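Long-range contacts in truncated hemoglobin 4 (Chlamydomonas reinhardtii, PDB 6BME), which binds heme b through two axial protein ligands, a histidine and a lysine, and probably binds oxygen as a 2-on-2 truncated hemoglobin: residues Lys22-Asp27 with Ala87-Asp92; Glu31-Gly36 with Arg76-Thr81; Asp64-His69 with Arg115-Pro120. All blocks are in the same frame, centred on the assembly; numbering follows the deposited sequence.

All three contacts join parts of one small all-helical globin fold, and they differ in how close they come to the heme. Interaction 1 links helix 10-25 to helix 80-96, is partly buried and does not touch the cofactor; its chemistry is polar, with a histidine-carboxylate bond and a shared water. Interaction 2 uses the start of the same helix 80-96 and meets interaction 1 where Leu24 packs on Phe34; it too is partly buried, with Phe33 and Leu78 buried at the heme and Arg76 at the surface. Interaction 3 is buried and apolar around the iron-binding His69, and it touches interaction 2 through Leu80.

Interaction 1. Residues Lys22-Asp27 with Ala87-Asp92; sequences KKLMND and AGHFVD
Lys23 and His89 bring the backbones nearest, with Lys23 CA 6.4 Å from His89 CA, where the last turn of helix 10-25 meets helix 80-96 of the truncated-globin fold. Residues 22-25 are still helical, whereas Asp27 lies in the loop that follows; residues 87-92 are helical throughout. The pairing buries 254 Å², most of it on these two residues. Lys23 CB sits over one face of the His89 imidazole, 4.2 Å from the ring centroid and 27° off the normal, a CH-pi contact. The lysine chain then runs extended past the His89 carbonyl, placing Lys23 CD 3.5 Å from His89 O, and turns only at the last torsion. The ammonium has its strongest partner in a salt bridge to Glu96, further along helix 80-96. Leu24 CD2 adds an apolar touch at His89 CD2, 4.0 Å away. With CG anti to the backbone N (chi1 -174°), Asp27 presents OD2 to the imidazole edge and also forms a salt bridge with Lys85. The bond from His89 NE2 to Asp27 OD2 is 2.8 Å long and nearly straight at 175°; it lies in the ring plane and uses the anti lone pair of OD2, fixing the ring's rotation. At the other ring nitrogen, one water bonds to His89 ND1, accepts from Lys23 NZ and donates to Asp92 OD2 at 2.7 Å.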
# COMPACT_ATOMS: atom_id res chain seq x y z
N LYS A 22 9.54 5.69 -2.76
CA LYS A 22 10.06 6.53 -3.84
C LYS A 22 9.27 6.31 -5.13
O LYS A 22 9.01 7.27 -5.87
CB LYS A 22 11.55 6.26 -4.05
CG LYS A 22 12.41 6.76 -2.90
CD LYS A 22 13.88 6.43 -3.12
CE LYS A 22 14.73 6.80 -1.89
NZ LYS A 22 15.45 5.61 -1.34
N LYS A 23 8.85 5.07 -5.40
CA LYS A 23 7.98 4.82 -6.55
C LYS A 23 6.71 5.65 -6.48
O LYS A 23 6.29 6.24 -7.48
CB LYS A 23 7.63 3.33 -6.64
CG LYS A 23 8.72 2.44 -7.22
CD LYS A 23 8.31 0.97 -7.15
CE LYS A 23 9.41 0.05 -7.63
NZ LYS A 23 9.71 0.25 -9.08
N LEU A 24 6.07 5.71 -5.31
CA LEU A 24 4.83 6.48 -5.20
C LEU A 24 5.09 7.97 -5.38
O LEU A 24 4.35 8.66 -6.09
CB LEU A 24 4.15 6.21 -3.85
CG LEU A 24 3.85 4.77 -3.46
CD1 LEU A 24 3.02 4.75 -2.19
CD2 LEU A 24 3.14 4.03 -4.58
N MET A 25 6.13 8.49 -4.73
CA MET A 25 6.39 9.92 -4.83
C MET A 25 6.85 10.32 -6.23
O MET A 25 6.65 11.47 -6.63
CB MET A 25 7.41 10.35 -3.77
CG MET A 25 7.00 9.99 -2.34
SD MET A 25 5.32 10.55 -1.91
CE MET A 25 5.57 12.33 -1.95
N ASN A 26 7.42 9.40 -6.99
CA ASN A 26 7.90 9.73 -8.32
C ASN A 26 6.87 9.43 -9.40
O ASN A 26 7.17 9.62 -10.58
CB ASN A 26 9.21 8.98 -8.60
CG ASN A 26 10.35 9.47 -7.72
OD1 ASN A 26 10.47 10.68 -7.48
ND2 ASN A 26 11.17 8.55 -7.22
N ASP A 27 5.68 8.98 -9.02
CA ASP A 27 4.62 8.72 -9.98
C ASP A 27 3.71 9.94 -10.04
O ASP A 27 3.02 10.23 -9.05
CB ASP A 27 3.82 7.47 -9.57
CG ASP A 27 2.78 7.05 -10.61
OD1 ASP A 27 2.14 7.92 -11.23
OD2 ASP A 27 2.59 5.83 -10.79
N ALA A 87 -0.66 -0.76 -6.02
CA ALA A 87 -0.44 -2.20 -5.86
C ALA A 87 0.64 -2.71 -6.80
O ALA A 87 1.48 -3.54 -6.42
CB ALA A 87 -1.76 -2.95 -6.09
N GLY A 88 0.65 -2.21 -8.04
CA GLY A 88 1.72 -2.59 -8.97
C GLY A 88 3.09 -2.13 -8.50
O GLY A 88 4.07 -2.88 -8.58
N HIS A 89 3.19 -0.89 -8.03
CA HIS A 89 4.47 -0.43 -7.49
C HIS A 89 4.90 -1.29 -6.32
O HIS A 89 6.10 -1.54 -6.14
CB HIS A 89 4.40 1.03 -7.06
CG HIS A 89 4.33 2.00 -8.21
ND1 HIS A 89 5.15 1.91 -9.31
CD2 HIS A 89 3.53 3.07 -8.41
CE1 HIS A 89 4.87 2.89 -10.14
NE2 HIS A 89 3.89 3.62 -9.62
N PHE A 90 3.95 -1.76 -5.51
CA PHE A 90 4.32 -2.57 -4.36
C PHE A 90 4.95 -3.89 -4.80
O PHE A 90 6.02 -4.27 -4.31
CB PHE A 90 3.10 -2.83 -3.47
CG PHE A 90 3.43 -3.62 -2.25
CD1 PHE A 90 4.16 -3.05 -1.20
CD2 PHE A 90 3.03 -4.93 -2.14
CE1 PHE A 90 4.46 -3.78 -0.07
CE2 PHE A 90 3.34 -5.68 -1.01
CZ PHE A 90 4.05 -5.11 0.01
N VAL A 91 4.30 -4.61 -5.72
CA VAL A 91 4.87 -5.89 -6.13
C VAL A 91 6.16 -5.68 -6.91
O VAL A 91 7.10 -6.46 -6.78
CB VAL A 91 3.85 -6.74 -6.91
CG1 VAL A 91 2.62 -6.98 -6.07
CG2 VAL A 91 3.47 -6.06 -8.22
N ASP A 92 6.25 -4.60 -7.69
CA ASP A 92 7.51 -4.28 -8.34
C ASP A 92 8.61 -4.06 -7.31
O ASP A 92 9.75 -4.49 -7.52
CB ASP A 92 7.36 -3.04 -9.22
CG ASP A 92 6.44 -3.26 -10.41
OD1 ASP A 92 5.98 -4.41 -10.62
OD2 ASP A 92 6.17 -2.28 -11.13
O HOH W 1 7.16 0.16 -10.53

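Interaction 2. Residues Glu31-Gly36 with Arg76-Thr81; sequences EPFFRG and RGLNLT. With HEM (protoporphyrin IX containing Fe), chain C.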
# COMPACT_ATOMS: atom_id res chain seq x y z
N GLU A 31 1.59 10.99 -6.65
CA GLU A 31 2.19 11.97 -5.74
C GLU A 31 1.20 13.01 -5.22
O GLU A 31 1.26 13.32 -4.02
CB GLU A 31 3.38 12.63 -6.46
CG GLU A 31 4.01 13.79 -5.72
CD GLU A 31 3.29 15.11 -5.98
OE1 GLU A 31 2.73 15.31 -7.08
OE2 GLU A 31 3.27 15.95 -5.05
N PRO A 32 0.28 13.56 -6.02
CA PRO A 32 -0.59 14.61 -5.47
C PRO A 32 -1.40 14.17 -4.26
O PRO A 32 -1.72 15.02 -3.43
CB PRO A 32 -1.49 14.98 -6.66
CG PRO A 32 -0.62 14.73 -7.84
CD PRO A 32 0.07 13.42 -7.47
N PHE A 33 -1.73 12.88 -4.13
CA PHE A 33 -2.44 12.42 -2.93
C PHE A 33 -1.58 12.52 -1.67
O PHE A 33 -2.12 12.49 -0.56
CB PHE A 33 -2.93 10.98 -3.09
CG PHE A 33 -4.02 10.83 -4.10
CD1 PHE A 33 -5.32 11.23 -3.80
CD2 PHE A 33 -3.76 10.32 -5.36
CE1 PHE A 33 -6.34 11.12 -4.73
CE2 PHE A 33 -4.77 10.20 -6.31
CZ PHE A 33 -6.08 10.60 -5.99
N PHE A 34 -0.27 12.63 -1.81
CA PHE A 34 0.61 12.71 -0.65
C PHE A 34 1.03 14.14 -0.30
O PHE A 34 1.73 14.34 0.69
CB PHE A 34 1.84 11.82 -0.89
CG PHE A 34 1.48 10.37 -1.10
CD1 PHE A 34 1.10 9.58 -0.03
CD2 PHE A 34 1.46 9.82 -2.37
CE1 PHE A 34 0.74 8.26 -0.21
CE2 PHE A 34 1.12 8.50 -2.56
CZ PHE A 34 0.75 7.72 -1.48
N ARG A 35 0.60 15.13 -1.09
CA ARG A 35 0.90 16.52 -0.78
C ARG A 35 0.34 16.91 0.58
O ARG A 35 -0.83 16.70 0.88
CB ARG A 35 0.32 17.43 -1.87
CG ARG A 35 1.09 17.31 -3.17
CD ARG A 35 0.45 18.08 -4.31
NE ARG A 35 1.15 17.77 -5.55
CZ ARG A 35 0.89 18.35 -6.72
NH1 ARG A 35 -0.05 19.28 -6.80
NH2 ARG A 35 1.58 17.99 -7.80
N GLY A 36 1.20 17.50 1.41
CA GLY A 36 0.78 17.90 2.74
C GLY A 36 0.81 16.81 3.79
O GLY A 36 0.56 17.10 4.97
N ARG A 76 -11.32 13.70 -3.07
CA ARG A 76 -10.15 13.87 -3.91
C ARG A 76 -10.10 12.94 -5.13
O ARG A 76 -9.05 12.85 -5.78
CB ARG A 76 -8.87 13.68 -3.08
CG ARG A 76 -8.80 14.50 -1.78
CD ARG A 76 -8.18 15.87 -1.96
NE ARG A 76 -6.79 15.77 -2.41
CZ ARG A 76 -5.76 15.46 -1.63
NH1 ARG A 76 -5.96 15.23 -0.33
NH2 ARG A 76 -4.54 15.39 -2.14
N GLY A 77 -11.18 12.22 -5.43
CA GLY A 77 -11.23 11.42 -6.64
C GLY A 77 -10.35 10.20 -6.66
O GLY A 77 -9.99 9.72 -7.73
N LEU A 78 -9.99 9.66 -5.49
CA LEU A 78 -9.19 8.44 -5.43
C LEU A 78 -9.99 7.28 -6.01
O LEU A 78 -11.17 7.09 -5.69
CB LEU A 78 -8.80 8.14 -3.98
CG LEU A 78 -7.84 6.95 -3.82
CD1 LEU A 78 -6.56 7.31 -4.52
CD2 LEU A 78 -7.58 6.60 -2.33
N ASN A 79 -9.36 6.50 -6.89
CA ASN A 79 -10.13 5.50 -7.64
C ASN A 79 -9.34 4.21 -7.83
O ASN A 79 -8.21 4.06 -7.35
CB ASN A 79 -10.61 6.09 -8.99
CG ASN A 79 -9.46 6.45 -9.92
OD1 ASN A 79 -8.53 5.69 -10.08
ND2 ASN A 79 -9.56 7.61 -10.56
N LEU A 80 -9.96 3.27 -8.54
CA LEU A 80 -9.37 1.95 -8.72
C LEU A 80 -8.09 2.00 -9.55
O LEU A 80 -7.20 1.16 -9.37
CB LEU A 80 -10.39 1.01 -9.38
CG LEU A 80 -11.53 0.50 -8.49
CD1 LEU A 80 -12.49 -0.31 -9.31
CD2 LEU A 80 -10.99 -0.33 -7.31
N THR A 81 -7.99 2.95 -10.49
CA THR A 81 -6.75 3.08 -11.24
C THR A 81 -5.61 3.46 -10.30
O THR A 81 -4.50 2.94 -10.40
CB THR A 81 -6.90 4.12 -12.36
OG1 THR A 81 -8.05 3.81 -13.16
CG2 THR A 81 -5.67 4.12 -13.27
CHA HEM C . -3.01 6.36 4.82
CHB HEM C . -2.50 1.61 4.08
CHC HEM C . -4.05 2.29 -0.46
CHD HEM C . -2.86 6.95 -0.01
C1A HEM C . -2.76 5.03 5.08
C2A HEM C . -2.37 4.41 6.34
C3A HEM C . -2.23 3.10 6.10
C4A HEM C . -2.52 2.84 4.71
CMA HEM C . -1.83 1.98 7.09
CAA HEM C . -2.16 5.13 7.72
CBA HEM C . -1.05 6.18 7.65
CGA HEM C . -0.69 6.73 9.02
O1A HEM C . -1.57 7.34 9.70
O2A HEM C . 0.51 6.57 9.40
C1B HEM C . -3.01 1.37 2.82
C2B HEM C . -3.42 0.08 2.28
C3B HEM C . -3.86 0.29 1.03
C4B HEM C . -3.71 1.70 0.73
CMB HEM C . -3.39 -1.26 3.04
CAB HEM C . -4.40 -0.71 -0.01
CBB HEM C . -4.12 -2.02 0.00
C1C HEM C . -3.77 3.60 -0.77
C2C HEM C . -3.83 4.18 -2.07
C3C HEM C . -3.48 5.46 -1.98
C4C HEM C . -3.21 5.74 -0.58
CMC HEM C . -4.21 3.41 -3.36
CAC HEM C . -3.40 6.43 -3.18
CBC HEM C . -2.46 7.38 -3.22
C1D HEM C . -2.88 7.21 1.35
C2D HEM C . -2.78 8.51 1.97
C3D HEM C . -2.81 8.34 3.29
C4D HEM C . -2.94 6.93 3.56
CMD HEM C . -2.63 9.84 1.21
CAD HEM C . -2.71 9.43 4.40
CBD HEM C . -4.04 10.13 4.59
CGD HEM C . -3.85 11.20 5.63
O1D HEM C . -3.12 10.95 6.63
O2D HEM C . -4.43 12.30 5.47
NA HEM C . -2.83 4.05 4.13
NB HEM C . -3.21 2.34 1.84
NC HEM C . -3.40 4.58 0.12
ND HEM C . -2.99 6.26 2.35
FE HEM C . -3.09 4.30 2.09
O HOH W 2 -3.69 14.04 0.86
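Phe33 meets Leu78 face-on beside the heme, and the pair forms part of the wall of the heme pocket. Leu78 CD1 stands over one face of the phenyl ring, 3.8 Å from its centroid and 16° off the normal, a CH-pi contact. Leu78 reaches this position with CG anti to the backbone N (chi1 -174°), and the same methyl packs against the heme, with CD1 3.5 Å from HEM CAC. One leucine branch therefore touches both the phenyl face and the vinyl group. The vinyl end also meets the phenylalanine directly, HEM CBC lying 3.6 Å from Phe33 CB. Around the ring's edge runs the backbone of the other segment, with Arg76 O 3.4 Å from Phe33 CE1.

Arg76 doubles back over residues 32 and 33 because its chain bends sharply at its two middle torsions. Its guanidinium turns an edge toward Pro32 O, 3.1 Å from NH2, but the angle is too poor for a hydrogen bond. A water provides the link instead, donating to Phe33 O at 2.6 Å and accepting from Arg76 NH1. Replacing Phe33 with an alanine would probably strip Leu78 CD1 of its aromatic partner and open a gap beside the heme vinyl.

Both segments are connections: 31-36 lies between helices 10-25 and 39-53, while residues 76-81 lead from helix 62-75 into helix 80-96. Leu78 also packs on Leu72 and Ile73 of helix 62-75, Phe33 and His82 of helix 80-96 form an edge-to-face ring pair, and Phe34 touches Leu24 of helix 10-25 and Lys45 of helix 39-53.

Interaction 3. Residues Asp64-His69 with Arg115-Pro120; sequences DIVMGH and RPLFDP. With HEM (protoporphyrin IX containing Fe), chain C.
Leu117 and Phe118 meet helix 62-75 from the turn after helix 101-114, and with Ile65 they account for most of the 230 Å² buried here, on the histidine side of the heme pocket. The Leu117 side chain crosses Val66 at about a right angle, its CB 3.9 Å from Val66 CG2. Ile65 has CG2 anti to its backbone N, which brings that methyl to the Phe118 ring, 3.6 Å from CE1. Further along, the edge of the phenyl ring points at the face of His69, an edge-to-face pair with centroids 5.2 Å apart and planes at 66°. Phe118 CZ also lies 3.5 Å from HEM CHC, so the ring is wedged between isoleucine, imidazole and porphyrin. His69 NE2 binds the heme iron at 2.0 Å, and Lys45 is the second axial protein ligand. At the other nitrogen, His69 ND1 donates to Ile65 O over 2.7 Å, in the imidazole plane and on a carbonyl lone pair. Chemically, this bond and the metal together fix the rotation of the imidazole, while Phe118 braces one face; the carbonyl probably also polarises the ring and strengthens its donation to iron.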
# COMPACT_ATOMS: atom_id res chain seq x y z
N ASP A 64 -10.85 -0.45 8.75
CA ASP A 64 -9.84 0.56 9.02
C ASP A 64 -9.28 1.14 7.73
O ASP A 64 -9.00 2.34 7.64
CB ASP A 64 -8.73 -0.03 9.89
CG ASP A 64 -9.26 -0.68 11.15
OD1 ASP A 64 -9.77 0.04 12.03
OD2 ASP A 64 -9.20 -1.92 11.26
N ILE A 65 -9.11 0.30 6.70
CA ILE A 65 -8.66 0.81 5.41
C ILE A 65 -9.67 1.81 4.86
O ILE A 65 -9.29 2.87 4.34
CB ILE A 65 -8.43 -0.35 4.43
CG1 ILE A 65 -7.28 -1.24 4.93
CG2 ILE A 65 -8.13 0.21 3.03
CD1 ILE A 65 -7.19 -2.57 4.24
N VAL A 66 -10.97 1.50 4.97
CA VAL A 66 -11.97 2.43 4.47
C VAL A 66 -11.94 3.74 5.26
O VAL A 66 -11.90 4.83 4.68
CB VAL A 66 -13.37 1.80 4.50
CG1 VAL A 66 -14.37 2.81 3.96
CG2 VAL A 66 -13.41 0.54 3.66
N MET A 67 -11.93 3.64 6.59
CA MET A 67 -11.96 4.86 7.40
C MET A 67 -10.72 5.72 7.16
O MET A 67 -10.78 6.95 7.25
CB MET A 67 -12.09 4.52 8.88
CG MET A 67 -13.48 3.99 9.26
SD MET A 67 -13.72 3.63 11.02
CE MET A 67 -12.50 2.36 11.25
N GLY A 68 -9.58 5.09 6.85
CA GLY A 68 -8.37 5.86 6.58
C GLY A 68 -8.31 6.52 5.21
O GLY A 68 -7.56 7.49 5.03
N HIS A 69 -9.09 6.02 4.24
CA HIS A 69 -9.00 6.50 2.86
C HIS A 69 -10.29 7.10 2.33
O HIS A 69 -10.27 7.64 1.21
CB HIS A 69 -8.56 5.36 1.92
CG HIS A 69 -7.21 4.81 2.26
ND1 HIS A 69 -7.02 3.88 3.25
CD2 HIS A 69 -5.98 5.10 1.76
CE1 HIS A 69 -5.73 3.61 3.35
NE2 HIS A 69 -5.08 4.33 2.46
N ARG A 115 -9.02 -4.58 -2.87
CA ARG A 115 -9.32 -3.71 -4.00
C ARG A 115 -10.77 -3.21 -4.02
O ARG A 115 -10.97 -2.01 -4.27
CB ARG A 115 -8.97 -4.43 -5.31
CG ARG A 115 -9.14 -3.58 -6.58
CD ARG A 115 -8.55 -4.32 -7.80
NE ARG A 115 -8.58 -3.51 -9.02
CZ ARG A 115 -9.66 -3.36 -9.80
NH1 ARG A 115 -10.80 -3.97 -9.50
NH2 ARG A 115 -9.58 -2.60 -10.89
N PRO A 116 -11.80 -4.04 -3.78
CA PRO A 116 -13.18 -3.52 -3.83
C PRO A 116 -13.46 -2.36 -2.89
O PRO A 116 -14.43 -1.62 -3.13
CB PRO A 116 -14.02 -4.75 -3.47
CG PRO A 116 -13.20 -5.88 -3.94
CD PRO A 116 -11.79 -5.50 -3.62
N LEU A 117 -12.67 -2.15 -1.84
CA LEU A 117 -12.89 -1.01 -0.96
C LEU A 117 -12.45 0.31 -1.57
O LEU A 117 -12.68 1.36 -0.97
CB LEU A 117 -12.16 -1.21 0.37
CG LEU A 117 -12.29 -2.60 1.02
CD1 LEU A 117 -11.31 -2.75 2.17
CD2 LEU A 117 -13.72 -2.87 1.47
N PHE A 118 -11.79 0.27 -2.72
CA PHE A 118 -11.37 1.47 -3.42
C PHE A 118 -12.22 1.73 -4.65
O PHE A 118 -11.85 2.57 -5.48
CB PHE A 118 -9.88 1.38 -3.76
CG PHE A 118 -9.01 1.50 -2.55
CD1 PHE A 118 -8.77 0.40 -1.74
CD2 PHE A 118 -8.50 2.75 -2.16
CE1 PHE A 118 -7.98 0.51 -0.59
CE2 PHE A 118 -7.72 2.87 -1.02
CZ PHE A 118 -7.46 1.74 -0.22
N ASP A 119 -13.36 1.06 -4.76
CA ASP A 119 -14.31 1.31 -5.84
C ASP A 119 -15.16 2.53 -5.48
O ASP A 119 -15.99 2.47 -4.56
CB ASP A 119 -15.18 0.07 -6.06
CG ASP A 119 -16.16 0.24 -7.21
OD1 ASP A 119 -16.36 1.36 -7.72
OD2 ASP A 119 -16.74 -0.79 -7.60
N PRO A 120 -15.01 3.64 -6.21
CA PRO A 120 -15.76 4.85 -5.86
C PRO A 120 -17.27 4.68 -5.93
O PRO A 120 -17.99 5.42 -5.26
CB PRO A 120 -15.28 5.88 -6.89
CG PRO A 120 -13.95 5.32 -7.39
CD PRO A 120 -14.14 3.85 -7.38
CHA HEM C . -3.01 6.36 4.82
CHB HEM C . -2.50 1.61 4.08
CHC HEM C . -4.05 2.29 -0.46
CHD HEM C . -2.86 6.95 -0.01
C1A HEM C . -2.76 5.03 5.08
C2A HEM C . -2.37 4.41 6.34
C3A HEM C . -2.23 3.10 6.10
C4A HEM C . -2.52 2.84 4.71
CMA HEM C . -1.83 1.98 7.09
CAA HEM C . -2.16 5.13 7.72
CBA HEM C . -1.05 6.18 7.65
CGA HEM C . -0.69 6.73 9.02
O1A HEM C . -1.57 7.34 9.70
O2A HEM C . 0.51 6.57 9.40
C1B HEM C . -3.01 1.37 2.82
C2B HEM C . -3.42 0.08 2.28
C3B HEM C . -3.86 0.29 1.03
C4B HEM C . -3.71 1.70 0.73
CMB HEM C . -3.39 -1.26 3.04
CAB HEM C . -4.40 -0.71 -0.01
CBB HEM C . -4.12 -2.02 0.00
C1C HEM C . -3.77 3.60 -0.77
C2C HEM C . -3.83 4.18 -2.07
C3C HEM C . -3.48 5.46 -1.98
C4C HEM C . -3.21 5.74 -0.58
CMC HEM C . -4.21 3.41 -3.36
CAC HEM C . -3.40 6.43 -3.18
CBC HEM C . -2.46 7.38 -3.22
C1D HEM C . -2.88 7.21 1.35
C2D HEM C . -2.78 8.51 1.97
C3D HEM C . -2.81 8.34 3.29
C4D HEM C . -2.94 6.93 3.56
CMD HEM C . -2.63 9.84 1.21
CAD HEM C . -2.71 9.43 4.40
CBD HEM C . -4.04 10.13 4.59
CGD HEM C . -3.85 11.20 5.63
O1D HEM C . -3.12 10.95 6.63
O2D HEM C . -4.43 12.30 5.47
NA HEM C . -2.83 4.05 4.13
NB HEM C . -3.21 2.34 1.84
NC HEM C . -3.40 4.58 0.12
ND HEM C . -2.99 6.26 2.35
FE HEM C . -3.09 4.30 2.09